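Local coordinates for sterol regulatory element-binding protein cleavage-activating protein (Schizosaccharomyces pombe, PDB 4YHC) that escorts the transcription factor precursor sre1, whose processing at low sterol or low oxygen requires it, this chain being its WD40 domain, at residues A[125-130]-A[185-190]; A[149-154]-A[165-170]; A[179-184]-A[229-234]. The protein carries 9 engineered substitutions. All coordinates share one frame; numbering follows the deposited sequence.

Interaction 1. Residues A[125-130]-A[185-190]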
ATOM      1  N   TRP A 125       5.149   1.495  11.890  1.00 21.84           N
ATOM      2  CA  TRP A 125       4.560   1.934  13.153  1.00 19.12           C
ATOM      3  C   TRP A 125       3.364   1.062  13.536  1.00 29.75           C
ATOM      4  O   TRP A 125       2.490   0.782  12.693  1.00 24.61           O
ATOM      5  CB  TRP A 125       4.003   3.328  12.967  1.00 23.83           C
ATOM      6  CG  TRP A 125       5.017   4.440  12.766  1.00 24.26           C
ATOM      7  CD1 TRP A 125       5.840   4.596  11.722  1.00 26.31           C
ATOM      8  CD2 TRP A 125       5.204   5.562  13.592  1.00 20.58           C
ATOM      9  NE1 TRP A 125       6.517   5.756  11.825  1.00 24.01           N
ATOM     10  CE2 TRP A 125       6.140   6.379  12.975  1.00 20.25           C
ATOM     11  CE3 TRP A 125       4.619   5.990  14.779  1.00 22.10           C
ATOM     12  CZ2 TRP A 125       6.587   7.606  13.537  1.00 23.49           C
ATOM     13  CZ3 TRP A 125       5.009   7.230  15.322  1.00 22.91           C
ATOM     14  CH2 TRP A 125       6.003   8.001  14.724  1.00 26.48           C
ATOM     15  N   MET A 126       3.276   0.670  14.795  1.00 24.09           N
ATOM     16  CA  MET A 126       2.091  -0.030  15.228  1.00 28.53           C
ATOM     17  C   MET A 126       1.557   0.604  16.521  1.00 31.29           C
ATOM     18  O   MET A 126       2.323   0.972  17.380  1.00 33.64           O
ATOM     19  CB  MET A 126       2.383  -1.497  15.434  1.00 25.39           C
ATOM     20  CG  MET A 126       3.030  -2.150  14.164  1.00 29.46           C
ATOM     21  SD  MET A 126       3.317  -3.891  14.404  1.00 39.47           S
ATOM     22  CE  MET A 126       1.761  -4.463  13.828  1.00 46.26           C
ATOM     23  N   PRO A 127       0.250   0.691  16.656  1.00 31.47           N
ATOM     24  CA  PRO A 127      -0.324   1.342  17.842  1.00 35.85           C
ATOM     25  C   PRO A 127       0.020   0.534  19.068  1.00 36.60           C
ATOM     26  O   PRO A 127      -0.028  -0.663  18.995  1.00 40.71           O
ATOM     27  CB  PRO A 127      -1.845   1.332  17.585  1.00 37.55           C
ATOM     28  CG  PRO A 127      -2.081   0.288  16.517  1.00 42.88           C
ATOM     29  CD  PRO A 127      -0.771   0.119  15.749  1.00 39.52           C
ATOM     30  N   GLY A 128       0.495   1.179  20.133  1.00 35.22           N
ATOM     31  CA  GLY A 128       0.667   0.516  21.423  1.00 44.49           C
ATOM     32  C   GLY A 128      -0.514   0.813  22.329  1.00 52.96           C
ATOM     33  O   GLY A 128      -1.660   0.631  21.956  1.00 56.60           O
ATOM     34  N   THR A 129      -0.225   1.359  23.497  1.00 64.41           N
ATOM     35  CA  THR A 129      -1.249   1.674  24.498  1.00 74.78           C
ATOM     36  C   THR A 129      -1.654   3.181  24.511  1.00116.00           C
ATOM     37  O   THR A 129      -1.691   3.821  25.566  1.00118.27           O
ATOM     38  CB  THR A 129      -0.797   1.171  25.904  1.00 97.75           C
ATOM     39  OG1 THR A 129      -1.280   2.054  26.920  1.00100.98           O
ATOM     40  CG2 THR A 129       0.740   1.064  26.040  1.00 94.09           C
ATOM     41  N   HIS A 130      -1.981   3.735  23.344  1.00115.09           N
ATOM     42  CA  HIS A 130      -2.288   5.185  23.234  1.00116.27           C
ATOM     43  C   HIS A 130      -3.607   5.547  23.947  1.00119.13           C
ATOM     44  O   HIS A 130      -4.205   4.694  24.606  1.00124.09           O
ATOM     45  CB  HIS A 130      -2.214   5.692  21.752  1.00129.71           C
ATOM     46  CG  HIS A 130      -3.543   5.951  21.085  1.00129.30           C
ATOM     47  ND1 HIS A 130      -4.225   4.985  20.375  1.00129.43           N
ATOM     48  CD2 HIS A 130      -4.280   7.085  20.967  1.00127.44           C
ATOM     49  CE1 HIS A 130      -5.339   5.498  19.882  1.00127.27           C
ATOM     50  NE2 HIS A 130      -5.397   6.772  20.226  1.00126.85           N
ATOM     51  N   THR A 185      -7.132  -8.345  16.948  1.00 26.94           N
ATOM     52  CA  THR A 185      -6.765  -9.298  17.990  1.00 28.33           C
ATOM     53  C   THR A 185      -5.357  -9.008  18.472  1.00 31.44           C
ATOM     54  O   THR A 185      -5.082  -9.112  19.661  1.00 33.30           O
ATOM     55  CB  THR A 185      -6.982 -10.739  17.477  1.00 27.34           C
ATOM     56  OG1 THR A 185      -8.391 -10.956  17.290  1.00 29.00           O
ATOM     57  CG2 THR A 185      -6.437 -11.787  18.441  1.00 27.51           C
ATOM     58  N   ALA A 186      -4.456  -8.641  17.577  1.00 25.13           N
ATOM     59  CA  ALA A 186      -3.041  -8.469  17.955  1.00 22.08           C
ATOM     60  C   ALA A 186      -2.249  -7.659  16.941  1.00 24.38           C
ATOM     61  O   ALA A 186      -2.674  -7.501  15.778  1.00 24.61           O
ATOM     62  CB  ALA A 186      -2.392  -9.815  18.133  1.00 20.14           C
ATOM     63  N   ASN A 187      -1.126  -7.093  17.390  1.00 18.21           N
ATOM     64  CA  ASN A 187      -0.106  -6.591  16.495  1.00 21.93           C
ATOM     65  C   ASN A 187       0.752  -7.724  16.041  1.00 24.16           C
ATOM     66  O   ASN A 187       1.133  -8.543  16.833  1.00 26.77           O
ATOM     67  CB  ASN A 187       0.734  -5.547  17.177  1.00 24.05           C
ATOM     68  CG  ASN A 187      -0.036  -4.276  17.430  1.00 31.65           C
ATOM     69  OD1 ASN A 187      -1.099  -4.051  16.829  1.00 29.35           O
ATOM     70  ND2 ASN A 187       0.574  -3.362  18.207  1.00 24.85           N
ATOM     71  N   ARG A 188       0.986  -7.810  14.739  1.00 21.33           N
ATOM     72  CA  ARG A 188       1.729  -8.921  14.165  1.00 19.21           C
ATOM     73  C   ARG A 188       2.734  -8.428  13.174  1.00 22.46           C
ATOM     74  O   ARG A 188       2.513  -7.420  12.518  1.00 19.46           O
ATOM     75  CB  ARG A 188       0.781  -9.866  13.480  1.00 24.72           C
ATOM     76  CG  ARG A 188      -0.371 -10.360  14.288  1.00 16.68           C
ATOM     77  CD  ARG A 188      -1.068 -11.513  13.572  1.00 20.05           C
ATOM     78  NE  ARG A 188      -2.475 -11.698  13.972  1.00 19.18           N
ATOM     79  CZ  ARG A 188      -2.898 -12.406  15.038  1.00 28.26           C
ATOM     80  NH1 ARG A 188      -4.185 -12.485  15.345  1.00 24.10           N
ATOM     81  NH2 ARG A 188      -2.039 -12.987  15.828  1.00 23.85           N
ATOM     82  N   ILE A 189       3.896  -9.074  13.125  1.00 21.75           N
ATOM     83  CA  ILE A 189       4.884  -8.825  12.081  1.00 21.39           C
ATOM     84  C   ILE A 189       5.159 -10.125  11.365  1.00 23.15           C
ATOM     85  O   ILE A 189       5.576 -11.126  12.010  1.00 23.73           O
ATOM     86  CB  ILE A 189       6.211  -8.334  12.664  1.00 25.19           C
ATOM     87  CG1 ILE A 189       5.982  -7.141  13.567  1.00 35.63           C
ATOM     88  CG2 ILE A 189       7.181  -7.983  11.569  1.00 26.06           C
ATOM     89  CD1 ILE A 189       5.637  -5.865  12.818  1.00 44.92           C
ATOM     90  N   ALA A 190       4.996 -10.118  10.046  1.00 19.07           N
ATOM     91  CA  ALA A 190       5.109 -11.352   9.246  1.00 20.30           C
ATOM     92  C   ALA A 190       6.267 -11.182   8.294  1.00 26.53           C
ATOM     93  O   ALA A 190       6.387 -10.120   7.679  1.00 19.54           O
ATOM     94  CB  ALA A 190       3.821 -11.599   8.467  1.00 17.16           C
TER
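M126 reaches out of strand 125-127 and lays its thioether end over N187, R188 and I189. Its chain runs straight to SD and then bends (chi3 89°), which turns CE back over the facing strand. CE comes 3.3 Å from R188 O and 3.7 Å from N187 CB, so the methyl sits on backbone and CB together. The sulfur meets a different partner. M126 SD lies 3.4 Å from I189 CD1, and the two side chains approach at an oblique angle. I189 reaches it with its long branch, while its backbone stays farther back.

N187 points toward M126 and P127. Its amide nitrogen gives the one hydrogen bond across the contact, N187 ND2 to P127 O at 2.9 Å. The bond is fairly straight, 158° at the hydrogen. The acceptor lies in the plane of the N187 amide, and the donor comes nearly head-on to the carbonyl. A leucine here has no N-H to give, which would probably leave P127 O without its mate and the two strands without their polar tie beside M126.

The strand axes approach to 8.5 Å and run 154° apart, too far for backbone pairing. V182 also packs on M126, P127 and N187. This is face-to-face packing of successive blades, predicted WD repeats 3 and 4, in a WD40 beta-propeller.

Interaction 2. Residues A[149-154]-A[165-170]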
ATOM      1  N   ILE A 149      15.083  -8.255  13.582  1.00 35.08           N
ATOM      2  CA  ILE A 149      13.930  -7.423  13.813  1.00 35.38           C
ATOM      3  C   ILE A 149      14.064  -6.770  15.169  1.00 34.20           C
ATOM      4  O   ILE A 149      14.106  -7.476  16.201  1.00 34.33           O
ATOM      5  CB  ILE A 149      12.641  -8.245  13.848  1.00 34.32           C
ATOM      6  CG1 ILE A 149      12.431  -8.935  12.528  1.00 34.37           C
ATOM      7  CG2 ILE A 149      11.447  -7.363  14.154  1.00 30.14           C
ATOM      8  CD1 ILE A 149      11.342  -9.958  12.594  1.00 37.25           C
ATOM      9  N   GLN A 150      14.029  -5.431  15.170  1.00 31.56           N
ATOM     10  CA  GLN A 150      14.069  -4.618  16.380  1.00 29.18           C
ATOM     11  C   GLN A 150      12.753  -3.930  16.626  1.00 35.40           C
ATOM     12  O   GLN A 150      12.106  -3.364  15.702  1.00 27.50           O
ATOM     13  CB  GLN A 150      15.169  -3.564  16.297  1.00 33.06           C
ATOM     14  CG  GLN A 150      16.521  -4.132  15.906  1.00 40.71           C
ATOM     15  CD  GLN A 150      17.593  -3.095  15.777  1.00 53.62           C
ATOM     16  OE1 GLN A 150      17.663  -2.171  16.563  1.00 53.85           O
ATOM     17  NE2 GLN A 150      18.462  -3.257  14.783  1.00 66.03           N
ATOM     18  N   VAL A 151      12.333  -3.936  17.880  1.00 29.95           N
ATOM     19  CA  VAL A 151      11.121  -3.196  18.235  1.00 31.66           C
ATOM     20  C   VAL A 151      11.314  -2.215  19.353  1.00 34.13           C
ATOM     21  O   VAL A 151      11.850  -2.540  20.401  1.00 32.85           O
ATOM     22  CB  VAL A 151       9.858  -4.072  18.399  1.00 41.72           C
ATOM     23  CG1 VAL A 151      10.140  -5.546  18.190  1.00 39.33           C
ATOM     24  CG2 VAL A 151       9.065  -3.737  19.630  1.00 38.91           C
ATOM     25  N   PHE A 152      10.951  -0.973  19.029  1.00 29.51           N
ATOM     26  CA  PHE A 152      11.175   0.171  19.860  1.00 28.36           C
ATOM     27  C   PHE A 152       9.863   0.610  20.420  1.00 33.18           C
ATOM     28  O   PHE A 152       8.847   0.591  19.750  1.00 29.36           O
ATOM     29  CB  PHE A 152      11.746   1.303  19.083  1.00 22.51           C
ATOM     30  CG  PHE A 152      13.146   1.075  18.584  1.00 27.59           C
ATOM     31  CD1 PHE A 152      13.377   0.533  17.354  1.00 28.31           C
ATOM     32  CD2 PHE A 152      14.243   1.524  19.319  1.00 27.62           C
ATOM     33  CE1 PHE A 152      14.660   0.353  16.869  1.00 30.25           C
ATOM     34  CE2 PHE A 152      15.521   1.384  18.830  1.00 29.77           C
ATOM     35  CZ  PHE A 152      15.740   0.800  17.606  1.00 31.28           C
ATOM     36  N   SER A 153       9.868   0.971  21.690  1.00 34.21           N
ATOM     37  CA  SER A 153       8.682   1.590  22.283  1.00 33.02           C
ATOM     38  C   SER A 153       8.894   3.081  22.194  1.00 30.41           C
ATOM     39  O   SER A 153       9.947   3.610  22.596  1.00 23.71           O
ATOM     40  CB  SER A 153       8.488   1.183  23.752  1.00 33.14           C
ATOM     41  OG  SER A 153       7.373   1.878  24.262  1.00 34.56           O
ATOM     42  N   LEU A 154       7.899   3.736  21.612  1.00 28.08           N
ATOM     43  CA  LEU A 154       7.957   5.154  21.335  1.00 31.26           C
ATOM     44  C   LEU A 154       6.792   5.792  22.031  1.00 28.68           C
ATOM     45  O   LEU A 154       5.649   5.440  21.753  1.00 34.44           O
ATOM     46  CB  LEU A 154       7.882   5.377  19.814  1.00 26.97           C
ATOM     47  CG  LEU A 154       7.794   6.792  19.299  1.00 27.57           C
ATOM     48  CD1 LEU A 154       8.982   7.657  19.743  1.00 27.02           C
ATOM     49  CD2 LEU A 154       7.689   6.739  17.781  1.00 24.64           C
ATOM     50  N   LEU A 165      14.599   0.618  22.830  1.00 34.61           N
ATOM     51  CA  LEU A 165      14.676  -0.714  22.215  1.00 30.42           C
ATOM     52  C   LEU A 165      14.150  -1.710  23.188  1.00 36.68           C
ATOM     53  O   LEU A 165      14.707  -1.849  24.248  1.00 39.45           O
ATOM     54  CB  LEU A 165      16.130  -1.028  21.893  1.00 38.08           C
ATOM     55  CG  LEU A 165      16.492  -2.190  20.942  1.00 39.62           C
ATOM     56  CD1 LEU A 165      17.059  -3.408  21.653  1.00 41.79           C
ATOM     57  CD2 LEU A 165      15.346  -2.605  20.023  1.00 31.89           C
ATOM     58  N   VAL A 166      13.022  -2.338  22.910  1.00 37.52           N
ATOM     59  CA  VAL A 166      12.422  -3.229  23.895  1.00 37.30           C
ATOM     60  C   VAL A 166      12.603  -4.696  23.500  1.00 44.69           C
ATOM     61  O   VAL A 166      12.734  -5.532  24.354  1.00 49.28           O
ATOM     62  CB  VAL A 166      10.932  -2.926  24.222  1.00 36.00           C
ATOM     63  CG1 VAL A 166      10.792  -1.737  25.155  1.00 36.46           C
ATOM     64  CG2 VAL A 166      10.103  -2.714  22.993  1.00 38.01           C
ATOM     65  N   GLU A 167      12.635  -5.022  22.213  1.00 44.82           N
ATOM     66  CA  GLU A 167      12.737  -6.415  21.803  1.00 35.07           C
ATOM     67  C   GLU A 167      13.658  -6.466  20.650  1.00 39.70           C
ATOM     68  O   GLU A 167      13.827  -5.463  19.944  1.00 36.91           O
ATOM     69  CB  GLU A 167      11.412  -6.938  21.344  1.00 39.78           C
ATOM     70  CG  GLU A 167      10.374  -7.091  22.410  1.00 47.60           C
ATOM     71  CD  GLU A 167      10.560  -8.337  23.245  1.00 55.07           C
ATOM     72  OE1 GLU A 167      11.623  -8.992  23.186  1.00 57.30           O
ATOM     73  OE2 GLU A 167       9.620  -8.644  23.974  1.00 49.35           O
ATOM     74  N   LYS A 168      14.258  -7.631  20.448  1.00 37.48           N
ATOM     75  CA  LYS A 168      15.098  -7.859  19.305  1.00 42.20           C
ATOM     76  C   LYS A 168      14.995  -9.294  18.917  1.00 45.97           C
ATOM     77  O   LYS A 168      15.110 -10.145  19.768  1.00 40.71           O
ATOM     78  CB  LYS A 168      16.511  -7.561  19.670  1.00 48.01           C
ATOM     79  CG  LYS A 168      17.452  -7.618  18.493  1.00 51.22           C
ATOM     80  CD  LYS A 168      18.665  -6.765  18.787  1.00 58.52           C
ATOM     81  CE  LYS A 168      19.532  -6.581  17.560  1.00 69.78           C
ATOM     82  NZ  LYS A 168      20.687  -5.720  17.950  1.00 78.21           N
ATOM     83  N   PHE A 169      14.783  -9.596  17.651  1.00 40.38           N
ATOM     84  CA  PHE A 169      14.667 -10.987  17.254  1.00 33.31           C
ATOM     85  C   PHE A 169      15.597 -11.224  16.103  1.00 37.99           C
ATOM     86  O   PHE A 169      16.006 -10.300  15.402  1.00 41.53           O
ATOM     87  CB  PHE A 169      13.263 -11.334  16.807  1.00 35.04           C
ATOM     88  CG  PHE A 169      12.163 -10.847  17.725  1.00 44.76           C
ATOM     89  CD1 PHE A 169      12.164 -11.145  19.073  1.00 44.98           C
ATOM     90  CD2 PHE A 169      11.077 -10.135  17.208  1.00 45.98           C
ATOM     91  CE1 PHE A 169      11.136 -10.695  19.898  1.00 41.13           C
ATOM     92  CE2 PHE A 169      10.044  -9.699  18.036  1.00 45.33           C
ATOM     93  CZ  PHE A 169      10.080  -9.990  19.382  1.00 36.70           C
ATOM     94  N   GLN A 170      15.907 -12.490  15.881  1.00 40.45           N
ATOM     95  CA  GLN A 170      16.776 -12.865  14.816  1.00 40.67           C
ATOM     96  C   GLN A 170      16.150 -14.067  14.140  1.00 43.97           C
ATOM     97  O   GLN A 170      15.798 -15.044  14.779  1.00 39.96           O
ATOM     98  CB  GLN A 170      18.161 -13.212  15.361  1.00 52.36           C
ATOM     99  CG  GLN A 170      19.101 -13.744  14.277  1.00 63.94           C
ATOM    100  CD  GLN A 170      19.331 -12.714  13.181  1.00 70.02           C
ATOM    101  OE1 GLN A 170      19.453 -11.519  13.468  1.00 69.39           O
ATOM    102  NE2 GLN A 170      19.380 -13.160  11.927  1.00 72.32           N
TER
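Backbone hydrogen bonds join I149 and V151 to F169, V166 and E167. I149 and F169 form a hydrogen-bonded antiparallel pair, with I149 N to F169 O at 2.9 Å and F169 N to I149 O at 2.7 Å. V151 N gives an almost straight bond to E167 O, though it stands above the plane of that carbonyl. V151 O takes two donors, V166 N at 2.8 Å and E167 N at 3.2 Å. V166 holds a helix-like backbone angle (psi -32°), and the register slips by one residue here.

A CH-pi contact lies on the face that carries Q150 and F152. L165 CD2 stands over the F152 ring, 4.1 Å from its centroid and 9° off the ring normal. CG of L165 is turned away from its own backbone N (chi1 -165°), and the branch spans the strand gap to the ring. The same methyl touches Q150 CB. On this face F152 CE2 also makes an apolar contact with L165 CB, at 3.9 Å.

Other apolar contacts lie on the face of I149, V151 and F169, with V166 at its side. F169 meets I149 and V151 obliquely, with its CD2 4.1 Å from I149 CG2. V151 divides its methyls: CG1 lies beside E167 CB, and CG2 is 3.7 Å from V166 CG2, the two valines crossing at about a right angle. The F169 ring also stacks on Y201, from strand 198-204 of the next blade.

V166 and E167 opposite V151 make a classic beta bulge, set in the antiparallel hairpin formed by the outer two strands of a four-stranded propeller blade.

Interaction 3. Residues A[179-184]-A[229-234]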
ATOM      1  N   ILE A 179       5.901  -7.580   6.447  1.00 23.51           N
ATOM      2  CA  ILE A 179       4.737  -6.747   6.555  1.00 21.75           C
ATOM      3  C   ILE A 179       4.210  -6.698   7.970  1.00 25.75           C
ATOM      4  O   ILE A 179       4.476  -7.598   8.834  1.00 22.27           O
ATOM      5  CB  ILE A 179       3.585  -7.243   5.695  1.00 25.56           C
ATOM      6  CG1 ILE A 179       3.195  -8.670   6.101  1.00 19.34           C
ATOM      7  CG2 ILE A 179       3.973  -7.109   4.238  1.00 26.54           C
ATOM      8  CD1 ILE A 179       1.957  -9.216   5.404  1.00 23.09           C
ATOM      9  N   SER A 180       3.497  -5.625   8.231  1.00 18.54           N
ATOM     10  CA  SER A 180       2.827  -5.447   9.535  1.00 20.04           C
ATOM     11  C   SER A 180       1.363  -5.783   9.409  1.00 27.01           C
ATOM     12  O   SER A 180       0.742  -5.445   8.419  1.00 24.56           O
ATOM     13  CB  SER A 180       3.054  -4.030  10.029  1.00 25.85           C
ATOM     14  OG  SER A 180       2.066  -3.193   9.598  1.00 35.34           O
ATOM     15  N   ILE A 181       0.805  -6.454  10.401  1.00 18.65           N
ATOM     16  CA  ILE A 181      -0.616  -6.620  10.514  1.00 20.52           C
ATOM     17  C   ILE A 181      -1.110  -6.152  11.899  1.00 24.86           C
ATOM     18  O   ILE A 181      -0.893  -6.840  12.904  1.00 25.91           O
ATOM     19  CB  ILE A 181      -0.888  -8.100  10.358  1.00 28.48           C
ATOM     20  CG1 ILE A 181      -0.145  -8.570   9.070  1.00 31.47           C
ATOM     21  CG2 ILE A 181      -2.365  -8.397  10.367  1.00 26.27           C
ATOM     22  CD1 ILE A 181      -0.718  -9.734   8.382  1.00 29.60           C
ATOM     23  N   VAL A 182      -1.756  -5.001  11.914  1.00 20.69           N
ATOM     24  CA  VAL A 182      -2.322  -4.364  13.117  1.00 19.84           C
ATOM     25  C   VAL A 182      -3.738  -4.856  13.095  1.00 24.36           C
ATOM     26  O   VAL A 182      -4.552  -4.353  12.377  1.00 21.62           O
ATOM     27  CB  VAL A 182      -2.238  -2.834  12.987  1.00 23.67           C
ATOM     28  CG1 VAL A 182      -2.879  -2.111  14.195  1.00 28.24           C
ATOM     29  CG2 VAL A 182      -0.806  -2.440  12.861  1.00 23.99           C
ATOM     30  N   SER A 183      -4.015  -5.931  13.790  1.00 18.24           N
ATOM     31  CA  SER A 183      -5.296  -6.579  13.605  1.00 20.25           C
ATOM     32  C   SER A 183      -6.191  -6.251  14.811  1.00 23.42           C
ATOM     33  O   SER A 183      -5.688  -5.732  15.761  1.00 24.50           O
ATOM     34  CB  SER A 183      -5.090  -8.077  13.468  1.00 17.72           C
ATOM     35  OG  SER A 183      -5.392  -8.777  14.676  1.00 22.76           O
ATOM     36  N   PRO A 184      -7.492  -6.619  14.784  1.00 25.05           N
ATOM     37  CA  PRO A 184      -8.298  -6.401  16.009  1.00 24.47           C
ATOM     38  C   PRO A 184      -7.885  -7.285  17.199  1.00 31.63           C
ATOM     39  O   PRO A 184      -8.160  -6.955  18.347  1.00 37.11           O
ATOM     40  CB  PRO A 184      -9.713  -6.700  15.538  1.00 23.07           C
ATOM     41  CG  PRO A 184      -9.694  -6.449  14.059  1.00 27.14           C
ATOM     42  CD  PRO A 184      -8.354  -7.057  13.677  1.00 21.70           C
ATOM     43  N   GLY A 229      -0.910  -8.528   3.556  1.00 15.13           N
ATOM     44  CA  GLY A 229      -1.893  -8.627   4.687  1.00 19.88           C
ATOM     45  C   GLY A 229      -3.107  -7.723   4.517  1.00 21.49           C
ATOM     46  O   GLY A 229      -3.010  -6.672   3.893  1.00 20.86           O
ATOM     47  N   ILE A 230      -4.267  -8.148   4.980  1.00 17.69           N
ATOM     48  CA  ILE A 230      -5.432  -7.210   5.173  1.00 20.16           C
ATOM     49  C   ILE A 230      -5.609  -7.223   6.687  1.00 19.47           C
ATOM     50  O   ILE A 230      -6.166  -8.167   7.273  1.00 18.56           O
ATOM     51  CB  ILE A 230      -6.702  -7.679   4.519  1.00 20.54           C
ATOM     52  CG1 ILE A 230      -6.435  -8.109   3.098  1.00 27.02           C
ATOM     53  CG2 ILE A 230      -7.878  -6.706   4.687  1.00 15.45           C
ATOM     54  CD1 ILE A 230      -6.733  -7.122   2.075  1.00 28.62           C
ATOM     55  N   ALA A 231      -5.110  -6.175   7.300  1.00 18.01           N
ATOM     56  CA  ALA A 231      -4.901  -6.175   8.711  1.00 23.32           C
ATOM     57  C   ALA A 231      -6.249  -6.241   9.459  1.00 21.81           C
ATOM     58  O   ALA A 231      -6.410  -7.038  10.403  1.00 18.54           O
ATOM     59  CB  ALA A 231      -4.084  -4.935   9.116  1.00 19.84           C
ATOM     60  N   MET A 232      -7.226  -5.511   9.003  1.00 17.69           N
ATOM     61  CA  MET A 232      -8.496  -5.490   9.777  1.00 25.48           C
ATOM     62  C   MET A 232      -9.286  -6.814   9.740  1.00 24.49           C
ATOM     63  O   MET A 232     -10.180  -6.994  10.566  1.00 18.82           O
ATOM     64  CB  MET A 232      -9.448  -4.368   9.290  1.00 22.79           C
ATOM     65  CG  MET A 232      -9.653  -4.298   7.802  1.00 32.35           C
ATOM     66  SD  MET A 232     -10.794  -2.957   7.281  1.00 76.90           S
ATOM     67  CE  MET A 232     -10.559  -1.761   8.601  1.00 42.05           C
ATOM     68  N   ALA A 233      -8.994  -7.673   8.746  1.00 17.44           N
ATOM     69  CA  ALA A 233      -9.621  -8.982   8.594  1.00 17.95           C
ATOM     70  C   ALA A 233      -8.790 -10.043   9.295  1.00 20.56           C
ATOM     71  O   ALA A 233      -9.207 -11.178   9.395  1.00 23.33           O
ATOM     72  CB  ALA A 233      -9.792  -9.298   7.080  1.00 18.90           C
ATOM     73  N   ASP A 234      -7.572  -9.689   9.721  1.00 17.98           N
ATOM     74  CA  ASP A 234      -6.573 -10.596  10.299  1.00 22.92           C
ATOM     75  C   ASP A 234      -6.244 -11.767   9.262  1.00 17.48           C
ATOM     76  O   ASP A 234      -6.240 -12.946   9.581  1.00 19.72           O
ATOM     77  CB  ASP A 234      -7.003 -11.151  11.649  1.00 20.91           C
ATOM     78  CG  ASP A 234      -5.861 -11.312  12.602  1.00 23.78           C
ATOM     79  OD1 ASP A 234      -4.696 -11.135  12.206  1.00 20.78           O
ATOM     80  OD2 ASP A 234      -6.140 -11.517  13.803  1.00 24.22           O
TER
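D234 OD2 is approached by two groups. S183 OG lies 3.0 Å from D234 OD2 in a weak, unsettled hydrogen bond, and R188 NH1 forms a salt bridge with the same oxygen. R188 also binds a citrate, probably from the crystallisation liquor. The S183 hydroxyl accepts from T185 N and A186 N, in an ST turn. The guanidinium of R188 would be expected to favour a charged D234 carboxylate.

Around this polar corner, side-chain carbons lie mainly against the facing backbone. A231 points at the strand end, its CB 3.3 Å from V182 O. In return, A231 O accepts a CA-H contact from S183 CA. I181 holds CG1 anti to its carbonyl carbon (chi1 -50°), which leaves CG2 to meet A231, 3.8 Å from A231 CA, while CD1 runs on to G229. I179 CD1 rests on the glycine backbone, 3.5 Å from G229 N. At the far end, the P184 ring packs on M232 O.

Strand 179-182 is the end of an innermost blade strand, paired with strand 187-193. It faces the end of strand 226-230, the first strand of the next blade, and the 3-10 turn 231-233 that leads on to strand 235-239. F124 of the preceding blade touches S180, and F282 of strand 281-292 touches M232 and A233.

Along the chain, 125-130 comes first and ends the innermost strand of one blade. Interaction 2 then opens and closes within the same sheet, joining 149-154 to 165-170 as a hairpin. It lies wholly between the two halves of interaction 1. Next, 179-184 opens interaction 3. Only then does 185-190 close interaction 1, and 229-234 closes interaction 3 later, so these two loops cross. Their shared ground is the blade containing strands 175-182 and 187-193, which interaction 1 ties to the blade before and interaction 3 to the blade after. W125 packs on L154, linking interactions 1 and 2. Interactions 2 and 3 follow in series and do not touch.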